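Local coordinates for beta-galactosidase/beta-glucuronidase (Faecalibacterium prausnitzii L2-6, PDB 6MVF), which binds flavin mononucleotide and is a family 2 glycoside hydrolase, a beta-glucuronidase of the human gut microbiome, at residues Pro169-Ile183 with Val256-Ile270. Numbering follows the deposited sequence.
Sequences PNAHFDLDYYGGPGI and VVARLQRNNEAFDEI. With FMN (flavin mononucleotide), chain G.
Asp268 OD2 is gripped twice: the backbone N of Phe173 donates to it at 2.8 Å, with an N-H...O angle of 146° and on the anti side of the carboxylate, and Arg25 adds a salt bridge. The bond ties the two sheets of the immunoglobulin-like beta-sandwich of family 2 glycosidases, joining short strand 172-173 to the hairpin formed by 254-262 and 265-274. A classic beta bulge, with Phe267 and Asp268 both facing Leu260, lets both of these neighbouring side chains point at 169-183.

Between the sheets, the Phe173 ring points edge-first into the hairpin, its CZ and CE2 end reaching the backbone of Ala258 and Leu260. Ile270 turns CG1 between its backbone N and carbonyl carbon (chi1 62°), which carries CD1 over one ring face in a CH-pi contact, 3.7 Å from Phe173 CG. The same methyl meets Ile183 CB, while Ile183 CD1 packs on Ala258 CB at 3.7 Å. At the other end of the contact, Leu260 CD2 sits 4.0 Å from Ala171 CB, and Pro169 CB approaches Phe267 CD2 at 3.8 Å.

Past Phe173 the loop to strand 183-189 holds the flavin. FMN N3 donates to Asp174 OD2 (2.9 Å, 154°), and Asp174 OD1 accepts from Asp176 N in an Asx turn. Tyr177 OH accepts from FMN O2' and donates to phosphate oxygen O3P at 2.6 Å, so one hydroxyl links ribityl chain and phosphate. A phenylalanine here would probably leave FMN O2' and O3P without this shared partner. The Tyr177 ring is sandwiched: FMN C10 lies against one face, and Tyr178 CD1 sits 3.4 Å above the plane of the Tyr177 ring on the opposite face, over its centre.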
ATOM      1  N   PRO A 169     -25.520  18.831  -1.727  1.00 31.68           N
ATOM      2  CA  PRO A 169     -26.731  19.329  -2.389  1.00 29.25           C
ATOM      3  C   PRO A 169     -27.516  20.232  -1.461  1.00 34.43           C
ATOM      4  O   PRO A 169     -27.144  20.398  -0.290  1.00 29.68           O
ATOM      5  CB  PRO A 169     -27.530  18.056  -2.710  1.00 31.06           C
ATOM      6  CG  PRO A 169     -26.616  16.917  -2.409  1.00 34.77           C
ATOM      7  CD  PRO A 169     -25.643  17.404  -1.394  1.00 32.93           C
ATOM      8  N   ASN A 170     -28.619  20.793  -1.970  1.00 36.08           N
ATOM      9  CA  ASN A 170     -29.418  21.721  -1.174  1.00 36.30           C
ATOM     10  C   ASN A 170     -30.038  21.025   0.036  1.00 28.32           C
ATOM     11  O   ASN A 170     -30.054  21.580   1.136  1.00 28.01           O
ATOM     12  CB  ASN A 170     -30.491  22.375  -2.048  1.00 28.66           C
ATOM     13  CG  ASN A 170     -31.292  23.416  -1.296  1.00 33.06           C
ATOM     14  OD1 ASN A 170     -30.744  24.424  -0.841  1.00 40.64           O
ATOM     15  ND2 ASN A 170     -32.590  23.176  -1.147  1.00 25.02           N
ATOM     16  N   ALA A 171     -30.565  19.823  -0.150  1.00 30.14           N
ATOM     17  CA  ALA A 171     -30.998  18.990   0.962  1.00 31.69           C
ATOM     18  C   ALA A 171     -29.825  18.103   1.373  1.00 33.57           C
ATOM     19  O   ALA A 171     -29.269  17.377   0.540  1.00 30.19           O
ATOM     20  CB  ALA A 171     -32.218  18.153   0.580  1.00 26.80           C
ATOM     21  N   HIS A 172     -29.452  18.168   2.650  1.00 28.60           N
ATOM     22  CA  HIS A 172     -28.241  17.547   3.165  1.00 31.48           C
ATOM     23  C   HIS A 172     -28.333  17.512   4.683  1.00 31.80           C
ATOM     24  O   HIS A 172     -29.004  18.343   5.293  1.00 32.68           O
ATOM     25  CB  HIS A 172     -26.978  18.314   2.729  1.00 24.94           C
ATOM     26  CG  HIS A 172     -26.873  19.696   3.305  1.00 28.44           C
ATOM     27  ND1 HIS A 172     -27.279  20.824   2.622  1.00 31.29           N
ATOM     28  CD2 HIS A 172     -26.394  20.134   4.495  1.00 29.26           C
ATOM     29  CE1 HIS A 172     -27.060  21.894   3.367  1.00 31.22           C
ATOM     30  NE2 HIS A 172     -26.516  21.502   4.507  1.00 25.61           N
ATOM     31  N   PHE A 173     -27.622  16.558   5.284  1.00 30.59           N
ATOM     32  CA  PHE A 173     -27.537  16.485   6.738  1.00 31.27           C
ATOM     33  C   PHE A 173     -26.849  17.721   7.322  1.00 34.88           C
ATOM     34  O   PHE A 173     -25.871  18.243   6.763  1.00 32.47           O
ATOM     35  CB  PHE A 173     -26.790  15.219   7.170  1.00 27.01           C
ATOM     36  CG  PHE A 173     -27.477  13.932   6.795  1.00 29.01           C
ATOM     37  CD1 PHE A 173     -28.612  13.506   7.489  1.00 27.54           C
ATOM     38  CD2 PHE A 173     -26.958  13.118   5.781  1.00 31.78           C
ATOM     39  CE1 PHE A 173     -29.242  12.327   7.160  1.00 27.05           C
ATOM     40  CE2 PHE A 173     -27.570  11.920   5.451  1.00 29.07           C
ATOM     41  CZ  PHE A 173     -28.718  11.522   6.138  1.00 31.16           C
ATOM     42  N   ASP A 174     -27.335  18.138   8.498  1.00 37.09           N
ATOM     43  CA  ASP A 174     -27.015  19.432   9.094  1.00 34.84           C
ATOM     44  C   ASP A 174     -25.519  19.594   9.319  1.00 36.20           C
ATOM     45  O   ASP A 174     -24.886  18.770   9.988  1.00 31.14           O
ATOM     46  CB  ASP A 174     -27.775  19.584  10.418  1.00 39.37           C
ATOM     47  CG  ASP A 174     -27.851  21.038  10.914  1.00 42.23           C
ATOM     48  OD1 ASP A 174     -27.166  21.918  10.355  1.00 49.22           O
ATOM     49  OD2 ASP A 174     -28.613  21.307  11.869  1.00 50.69           O
ATOM     50  N   LEU A 175     -24.974  20.685   8.772  1.00 35.94           N
ATOM     51  CA  LEU A 175     -23.577  21.070   8.908  1.00 34.15           C
ATOM     52  C   LEU A 175     -23.406  22.297   9.789  1.00 39.63           C
ATOM     53  O   LEU A 175     -22.264  22.715  10.053  1.00 35.32           O
ATOM     54  CB  LEU A 175     -22.981  21.348   7.521  1.00 29.47           C
ATOM     55  CG  LEU A 175     -22.732  20.125   6.638  1.00 37.11           C
ATOM     56  CD1 LEU A 175     -22.912  20.409   5.138  1.00 29.70           C
ATOM     57  CD2 LEU A 175     -21.334  19.640   6.924  1.00 32.40           C
ATOM     58  N   ASP A 176     -24.513  22.876  10.257  1.00 40.66           N
ATOM     59  CA  ASP A 176     -24.546  24.218  10.833  1.00 43.33           C
ATOM     60  C   ASP A 176     -24.699  24.237  12.338  1.00 32.64           C
ATOM     61  O   ASP A 176     -24.742  25.320  12.915  1.00 41.94           O
ATOM     62  CB  ASP A 176     -25.694  25.039  10.224  1.00 28.16           C
ATOM     63  CG  ASP A 176     -25.347  25.586   8.869  1.00 42.14           C
ATOM     64  OD1 ASP A 176     -24.244  26.168   8.735  1.00 47.00           O
ATOM     65  OD2 ASP A 176     -26.162  25.420   7.937  1.00 45.51           O
ATOM     66  N   TYR A 177     -24.796  23.089  12.986  1.00 37.54           N
ATOM     67  CA  TYR A 177     -25.118  23.039  14.407  1.00 38.59           C
ATOM     68  C   TYR A 177     -23.867  22.658  15.216  1.00 35.97           C
ATOM     69  O   TYR A 177     -23.557  21.481  15.408  1.00 32.15           O
ATOM     70  CB  TYR A 177     -26.281  22.088  14.648  1.00 34.62           C
ATOM     71  CG  TYR A 177     -26.818  22.217  16.046  1.00 41.55           C
ATOM     72  CD1 TYR A 177     -27.605  23.301  16.418  1.00 41.68           C
ATOM     73  CD2 TYR A 177     -26.498  21.284  17.007  1.00 40.71           C
ATOM     74  CE1 TYR A 177     -28.070  23.417  17.710  1.00 47.54           C
ATOM     75  CE2 TYR A 177     -26.958  21.396  18.287  1.00 42.68           C
ATOM     76  CZ  TYR A 177     -27.737  22.454  18.633  1.00 45.99           C
ATOM     77  OH  TYR A 177     -28.169  22.522  19.922  1.00 52.19           O
ATOM     78  N   TYR A 178     -23.148  23.682  15.680  1.00 34.59           N
ATOM     79  CA  TYR A 178     -22.023  23.523  16.604  1.00 28.31           C
ATOM     80  C   TYR A 178     -20.992  22.536  16.092  1.00 26.29           C
ATOM     81  O   TYR A 178     -20.393  21.794  16.868  1.00 28.66           O
ATOM     82  CB  TYR A 178     -22.499  23.097  17.981  1.00 35.16           C
ATOM     83  CG  TYR A 178     -23.281  24.147  18.721  1.00 40.65           C
ATOM     84  CD1 TYR A 178     -24.666  24.221  18.601  1.00 38.99           C
ATOM     85  CD2 TYR A 178     -22.640  25.056  19.558  1.00 38.91           C
ATOM     86  CE1 TYR A 178     -25.390  25.174  19.287  1.00 43.44           C
ATOM     87  CE2 TYR A 178     -23.359  26.015  20.247  1.00 42.65           C
ATOM     88  CZ  TYR A 178     -24.733  26.065  20.111  1.00 47.12           C
ATOM     89  OH  TYR A 178     -25.451  27.015  20.796  1.00 54.50           O
ATOM     90  N   GLY A 179     -20.780  22.536  14.775  1.00 31.86           N
ATOM     91  CA  GLY A 179     -19.767  21.685  14.164  1.00 27.90           C
ATOM     92  C   GLY A 179     -19.986  20.207  14.401  1.00 30.67           C
ATOM     93  O   GLY A 179     -19.019  19.437  14.425  1.00 28.31           O
ATOM     94  N   GLY A 180     -21.237  19.794  14.593  1.00 31.77           N
ATOM     95  CA  GLY A 180     -21.567  18.418  14.870  1.00 29.78           C
ATOM     96  C   GLY A 180     -21.627  17.586  13.612  1.00 34.83           C
ATOM     97  O   GLY A 180     -21.529  18.079  12.474  1.00 30.61           O
ATOM     98  N   PRO A 181     -21.769  16.274  13.801  1.00 36.51           N
ATOM     99  CA  PRO A 181     -21.742  15.358  12.649  1.00 31.06           C
ATOM    100  C   PRO A 181     -23.068  15.255  11.901  1.00 36.23           C
ATOM    101  O   PRO A 181     -23.089  14.724  10.778  1.00 37.75           O
ATOM    102  CB  PRO A 181     -21.360  14.017  13.288  1.00 25.05           C
ATOM    103  CG  PRO A 181     -21.919  14.111  14.700  1.00 28.82           C
ATOM    104  CD  PRO A 181     -21.820  15.571  15.098  1.00 27.82           C
ATOM    105  N   GLY A 182     -24.164  15.747  12.475  1.00 31.84           N
ATOM    106  CA  GLY A 182     -25.472  15.590  11.872  1.00 30.76           C
ATOM    107  C   GLY A 182     -26.231  14.361  12.320  1.00 28.87           C
ATOM    108  O   GLY A 182     -27.348  14.135  11.848  1.00 26.99           O
ATOM    109  N   ILE A 183     -25.664  13.562  13.218  1.00 34.92           N
ATOM    110  CA  ILE A 183     -26.316  12.342  13.684  1.00 31.31           C
ATOM    111  C   ILE A 183     -25.870  12.075  15.118  1.00 28.99           C
ATOM    112  O   ILE A 183     -24.703  12.277  15.471  1.00 23.32           O
ATOM    113  CB  ILE A 183     -26.004  11.166  12.728  1.00 28.03           C
ATOM    114  CG1 ILE A 183     -26.849   9.941  13.058  1.00 31.94           C
ATOM    115  CG2 ILE A 183     -24.529  10.824  12.743  1.00 27.44           C
ATOM    116  CD1 ILE A 183     -26.791   8.884  11.985  1.00 25.68           C
ATOM    117  N   VAL A 256     -23.023   3.016  12.207  1.00 29.18           N
ATOM    118  CA  VAL A 256     -24.339   3.504  11.817  1.00 27.34           C
ATOM    119  C   VAL A 256     -24.162   4.388  10.591  1.00 27.75           C
ATOM    120  O   VAL A 256     -23.384   5.343  10.611  1.00 30.07           O
ATOM    121  CB  VAL A 256     -25.021   4.259  12.966  1.00 29.46           C
ATOM    122  CG1 VAL A 256     -26.407   4.726  12.548  1.00 32.50           C
ATOM    123  CG2 VAL A 256     -25.107   3.361  14.203  1.00 28.72           C
ATOM    124  N   VAL A 257     -24.854   4.049   9.511  1.00 30.74           N
ATOM    125  CA  VAL A 257     -24.813   4.790   8.261  1.00 26.83           C
ATOM    126  C   VAL A 257     -26.179   5.423   8.058  1.00 28.30           C
ATOM    127  O   VAL A 257     -27.204   4.780   8.314  1.00 28.37           O
ATOM    128  CB  VAL A 257     -24.448   3.857   7.090  1.00 28.40           C
ATOM    129  CG1 VAL A 257     -24.482   4.617   5.759  1.00 26.77           C
ATOM    130  CG2 VAL A 257     -23.075   3.201   7.346  1.00 31.87           C
ATOM    131  N   ALA A 258     -26.204   6.685   7.628  1.00 24.87           N
ATOM    132  CA  ALA A 258     -27.467   7.372   7.377  1.00 29.43           C
ATOM    133  C   ALA A 258     -27.424   7.985   5.992  1.00 30.67           C
ATOM    134  O   ALA A 258     -26.482   8.715   5.673  1.00 27.38           O
ATOM    135  CB  ALA A 258     -27.761   8.461   8.428  1.00 26.76           C
ATOM    136  N   ARG A 259     -28.449   7.703   5.186  1.00 33.25           N
ATOM    137  CA  ARG A 259     -28.506   8.137   3.795  1.00 32.07           C
ATOM    138  C   ARG A 259     -29.772   8.935   3.553  1.00 30.91           C
ATOM    139  O   ARG A 259     -30.874   8.406   3.728  1.00 28.80           O
ATOM    140  CB  ARG A 259     -28.476   6.952   2.838  1.00 30.21           C
ATOM    141  CG  ARG A 259     -27.098   6.503   2.485  1.00 43.29           C
ATOM    142  CD  ARG A 259     -27.120   5.517   1.320  1.00 41.07           C
ATOM    143  NE  ARG A 259     -25.825   4.857   1.241  1.00 51.77           N
ATOM    144  CZ  ARG A 259     -25.542   3.701   1.835  1.00 52.48           C
ATOM    145  NH1 ARG A 259     -26.488   3.068   2.522  1.00 41.06           N
ATOM    146  NH2 ARG A 259     -24.321   3.170   1.725  1.00 53.90           N
ATOM    147  N   LEU A 260     -29.605  10.186   3.110  1.00 25.69           N
ATOM    148  CA  LEU A 260     -30.710  11.007   2.639  1.00 25.22           C
ATOM    149  C   LEU A 260     -31.033  10.651   1.182  1.00 32.84           C
ATOM    150  O   LEU A 260     -30.211  10.860   0.280  1.00 30.56           O
ATOM    151  CB  LEU A 260     -30.353  12.483   2.789  1.00 26.44           C
ATOM    152  CG  LEU A 260     -31.485  13.486   2.524  1.00 28.44           C
ATOM    153  CD1 LEU A 260     -32.650  13.324   3.511  1.00 20.21           C
ATOM    154  CD2 LEU A 260     -30.932  14.892   2.546  1.00 27.49           C
ATOM    155  N   GLN A 261     -32.239  10.136   0.954  1.00 27.74           N
ATOM    156  CA  GLN A 261     -32.605   9.427  -0.266  1.00 30.13           C
ATOM    157  C   GLN A 261     -33.758  10.128  -0.971  1.00 28.93           C
ATOM    158  O   GLN A 261     -34.752  10.494  -0.335  1.00 36.72           O
ATOM    159  CB  GLN A 261     -33.026   7.975   0.076  1.00 28.20           C
ATOM    160  CG  GLN A 261     -33.359   7.058  -1.106  1.00 29.46           C
ATOM    161  CD  GLN A 261     -32.108   6.458  -1.782  1.00 36.27           C
ATOM    162  OE1 GLN A 261     -30.969   6.609  -1.306  1.00 31.38           O
ATOM    163  NE2 GLN A 261     -32.326   5.779  -2.898  1.00 30.87           N
ATOM    164  N   ARG A 262     -33.655  10.289  -2.284  1.00 28.79           N
ATOM    165  CA  ARG A 262     -34.811  10.655  -3.098  1.00 32.16           C
ATOM    166  C   ARG A 262     -34.953   9.674  -4.254  1.00 29.52           C
ATOM    167  O   ARG A 262     -34.004   9.473  -5.014  1.00 32.02           O
ATOM    168  CB  ARG A 262     -34.703  12.084  -3.633  1.00 32.45           C
ATOM    169  CG  ARG A 262     -35.966  12.486  -4.360  1.00 30.82           C
ATOM    170  CD  ARG A 262     -35.699  13.514  -5.394  1.00 40.34           C
ATOM    171  NE  ARG A 262     -35.905  14.849  -4.859  1.00 51.73           N
ATOM    172  CZ  ARG A 262     -35.468  15.950  -5.458  1.00 57.18           C
ATOM    173  NH1 ARG A 262     -34.793  15.851  -6.606  1.00 42.44           N
ATOM    174  NH2 ARG A 262     -35.698  17.139  -4.905  1.00 55.48           N
ATOM    175  N   ASN A 263     -36.131   9.064  -4.388  1.00 32.11           N
ATOM    176  CA  ASN A 263     -36.355   8.054  -5.420  1.00 30.81           C
ATOM    177  C   ASN A 263     -35.295   6.958  -5.326  1.00 35.72           C
ATOM    178  O   ASN A 263     -35.169   6.324  -4.273  1.00 36.76           O
ATOM    179  CB  ASN A 263     -36.364   8.696  -6.803  1.00 29.84           C
ATOM    180  CG  ASN A 263     -37.526   9.663  -6.999  1.00 28.02           C
ATOM    181  OD1 ASN A 263     -37.321  10.852  -7.160  1.00 30.94           O
ATOM    182  ND2 ASN A 263     -38.740   9.148  -7.007  1.00 22.72           N
ATOM    183  N   ASN A 264     -34.516   6.739  -6.392  1.00 27.98           N
ATOM    184  CA  ASN A 264     -33.442   5.742  -6.399  1.00 29.05           C
ATOM    185  C   ASN A 264     -32.055   6.390  -6.335  1.00 33.41           C
ATOM    186  O   ASN A 264     -31.082   5.881  -6.906  1.00 39.27           O
ATOM    187  CB  ASN A 264     -33.542   4.837  -7.623  1.00 23.16           C
ATOM    188  CG  ASN A 264     -34.792   3.990  -7.616  1.00 29.94           C
ATOM    189  OD1 ASN A 264     -35.580   4.026  -6.664  1.00 34.45           O
ATOM    190  ND2 ASN A 264     -34.995   3.230  -8.682  1.00 31.16           N
ATOM    191  N   GLU A 265     -31.945   7.492  -5.596  1.00 33.98           N
ATOM    192  CA  GLU A 265     -30.757   8.338  -5.582  1.00 36.78           C
ATOM    193  C   GLU A 265     -30.447   8.731  -4.144  1.00 35.60           C
ATOM    194  O   GLU A 265     -31.330   9.211  -3.429  1.00 28.44           O
ATOM    195  CB  GLU A 265     -31.006   9.600  -6.421  1.00 35.05           C
ATOM    196  CG  GLU A 265     -29.948   9.994  -7.403  1.00 42.71           C
ATOM    197  CD  GLU A 265     -30.481  11.004  -8.439  1.00 47.07           C
ATOM    198  OE1 GLU A 265     -31.303  10.613  -9.308  1.00 46.75           O
ATOM    199  OE2 GLU A 265     -30.090  12.194  -8.377  1.00 43.80           O
ATOM    200  N   ALA A 266     -29.202   8.560  -3.722  1.00 35.08           N
ATOM    201  CA  ALA A 266     -28.774   9.111  -2.443  1.00 33.67           C
ATOM    202  C   ALA A 266     -28.221  10.521  -2.656  1.00 35.65           C
ATOM    203  O   ALA A 266     -27.324  10.730  -3.480  1.00 36.19           O
ATOM    204  CB  ALA A 266     -27.731   8.214  -1.764  1.00 31.21           C
ATOM    205  N   PHE A 267     -28.756  11.487  -1.911  1.00 34.07           N
ATOM    206  CA  PHE A 267     -28.236  12.848  -1.966  1.00 35.83           C
ATOM    207  C   PHE A 267     -27.120  13.061  -0.952  1.00 36.61           C
ATOM    208  O   PHE A 267     -26.103  13.685  -1.274  1.00 38.42           O
ATOM    209  CB  PHE A 267     -29.362  13.867  -1.725  1.00 33.47           C
ATOM    210  CG  PHE A 267     -30.169  14.192  -2.952  1.00 33.69           C
ATOM    211  CD1 PHE A 267     -30.788  13.183  -3.692  1.00 31.70           C
ATOM    212  CD2 PHE A 267     -30.336  15.515  -3.354  1.00 37.37           C
ATOM    213  CE1 PHE A 267     -31.542  13.483  -4.817  1.00 36.41           C
ATOM    214  CE2 PHE A 267     -31.092  15.821  -4.489  1.00 37.41           C
ATOM    215  CZ  PHE A 267     -31.692  14.808  -5.219  1.00 39.51           C
ATOM    216  N   ASP A 268     -27.279  12.546   0.265  1.00 29.26           N
ATOM    217  CA  ASP A 268     -26.283  12.741   1.303  1.00 27.89           C
ATOM    218  C   ASP A 268     -26.083  11.445   2.087  1.00 31.28           C
ATOM    219  O   ASP A 268     -26.957  10.570   2.124  1.00 27.53           O
ATOM    220  CB  ASP A 268     -26.675  13.904   2.227  1.00 27.17           C
ATOM    221  CG  ASP A 268     -25.464  14.558   2.860  1.00 34.17           C
ATOM    222  OD1 ASP A 268     -24.328  14.100   2.583  1.00 27.10           O
ATOM    223  OD2 ASP A 268     -25.640  15.533   3.621  1.00 35.87           O
ATOM    224  N   GLU A 269     -24.908  11.329   2.714  1.00 28.82           N
ATOM    225  CA  GLU A 269     -24.542  10.130   3.466  1.00 27.77           C
ATOM    226  C   GLU A 269     -23.548  10.500   4.554  1.00 26.75           C
ATOM    227  O   GLU A 269     -22.493  11.071   4.258  1.00 30.57           O
ATOM    228  CB  GLU A 269     -23.953   9.068   2.534  1.00 35.19           C
ATOM    229  CG  GLU A 269     -23.401   7.806   3.199  1.00 37.98           C
ATOM    230  CD  GLU A 269     -22.760   6.849   2.166  1.00 53.32           C
ATOM    231  OE1 GLU A 269     -23.473   5.928   1.668  1.00 35.33           O
ATOM    232  OE2 GLU A 269     -21.548   7.052   1.840  1.00 53.97           O
ATOM    233  N   ILE A 270     -23.888  10.182   5.805  1.00 23.30           N
ATOM    234  CA  ILE A 270     -22.994  10.354   6.939  1.00 26.67           C
ATOM    235  C   ILE A 270     -22.980   9.063   7.749  1.00 31.01           C
ATOM    236  O   ILE A 270     -23.862   8.209   7.624  1.00 28.95           O
ATOM    237  CB  ILE A 270     -23.389  11.540   7.833  1.00 24.75           C
ATOM    238  CG1 ILE A 270     -24.782  11.310   8.416  1.00 26.34           C
ATOM    239  CG2 ILE A 270     -23.303  12.843   7.059  1.00 25.52           C
ATOM    240  CD1 ILE A 270     -25.242  12.429   9.313  1.00 29.31           C
TER
HETATM  241  N1  FMN G 801     -30.016  20.041  16.247  1.00 47.93           N
HETATM  242  C2  FMN G 801     -29.748  20.315  14.968  1.00 55.69           C
HETATM  243  O2  FMN G 801     -30.465  21.072  14.311  1.00 51.89           O
HETATM  244  N3  FMN G 801     -28.706  19.821  14.336  1.00 54.37           N
HETATM  245  C4  FMN G 801     -27.862  19.011  14.894  1.00 46.26           C
HETATM  246  O4  FMN G 801     -26.897  18.556  14.300  1.00 47.31           O
HETATM  247  C4A FMN G 801     -28.094  18.660  16.252  1.00 44.32           C
HETATM  248  N5  FMN G 801     -27.239  17.858  16.820  1.00 50.25           N
HETATM  249  C5A FMN G 801     -27.389  17.492  18.076  1.00 56.99           C
HETATM  250  C6  FMN G 801     -26.473  16.640  18.637  1.00 50.97           C
HETATM  251  C7  FMN G 801     -26.612  16.246  19.920  1.00 52.24           C
HETATM  252  C7M FMN G 801     -25.616  15.331  20.518  1.00 47.16           C
HETATM  253  C8  FMN G 801     -27.728  16.751  20.709  1.00 58.17           C
HETATM  254  C8M FMN G 801     -27.878  16.336  22.130  1.00 46.27           C
HETATM  255  C9  FMN G 801     -28.647  17.604  20.138  1.00 58.86           C
HETATM  256  C9A FMN G 801     -28.525  17.992  18.839  1.00 54.27           C
HETATM  257  N10 FMN G 801     -29.430  18.876  18.271  1.00 55.32           N
HETATM  258  C10 FMN G 801     -29.237  19.227  16.937  1.00 48.11           C
HETATM  259  C1' FMN G 801     -30.550  19.290  19.106  1.00 62.26           C
HETATM  260  C2' FMN G 801     -30.760  20.717  19.551  1.00 64.55           C
HETATM  261  O2' FMN G 801     -30.001  20.761  20.731  1.00 70.41           O
HETATM  262  C3' FMN G 801     -32.184  21.007  19.970  1.00 69.11           C
HETATM  263  O3' FMN G 801     -33.045  20.035  19.419  1.00 76.11           O
HETATM  264  C4' FMN G 801     -32.727  22.332  19.484  1.00 75.22           C
HETATM  265  O4' FMN G 801     -32.303  22.464  18.136  1.00 78.98           O
HETATM  266  C5' FMN G 801     -32.313  23.537  20.331  1.00 82.10           C
HETATM  267  O5' FMN G 801     -31.190  24.199  19.778  1.00 85.62           O
HETATM  268  P   FMN G 801     -30.308  25.255  20.564  1.00107.55           P
HETATM  269  O1P FMN G 801     -29.868  26.152  19.478  1.00 84.07           O
HETATM  270  O2P FMN G 801     -31.234  25.856  21.580  1.00 94.00           O
HETATM  271  O3P FMN G 801     -29.178  24.560  21.246  1.00 94.16           O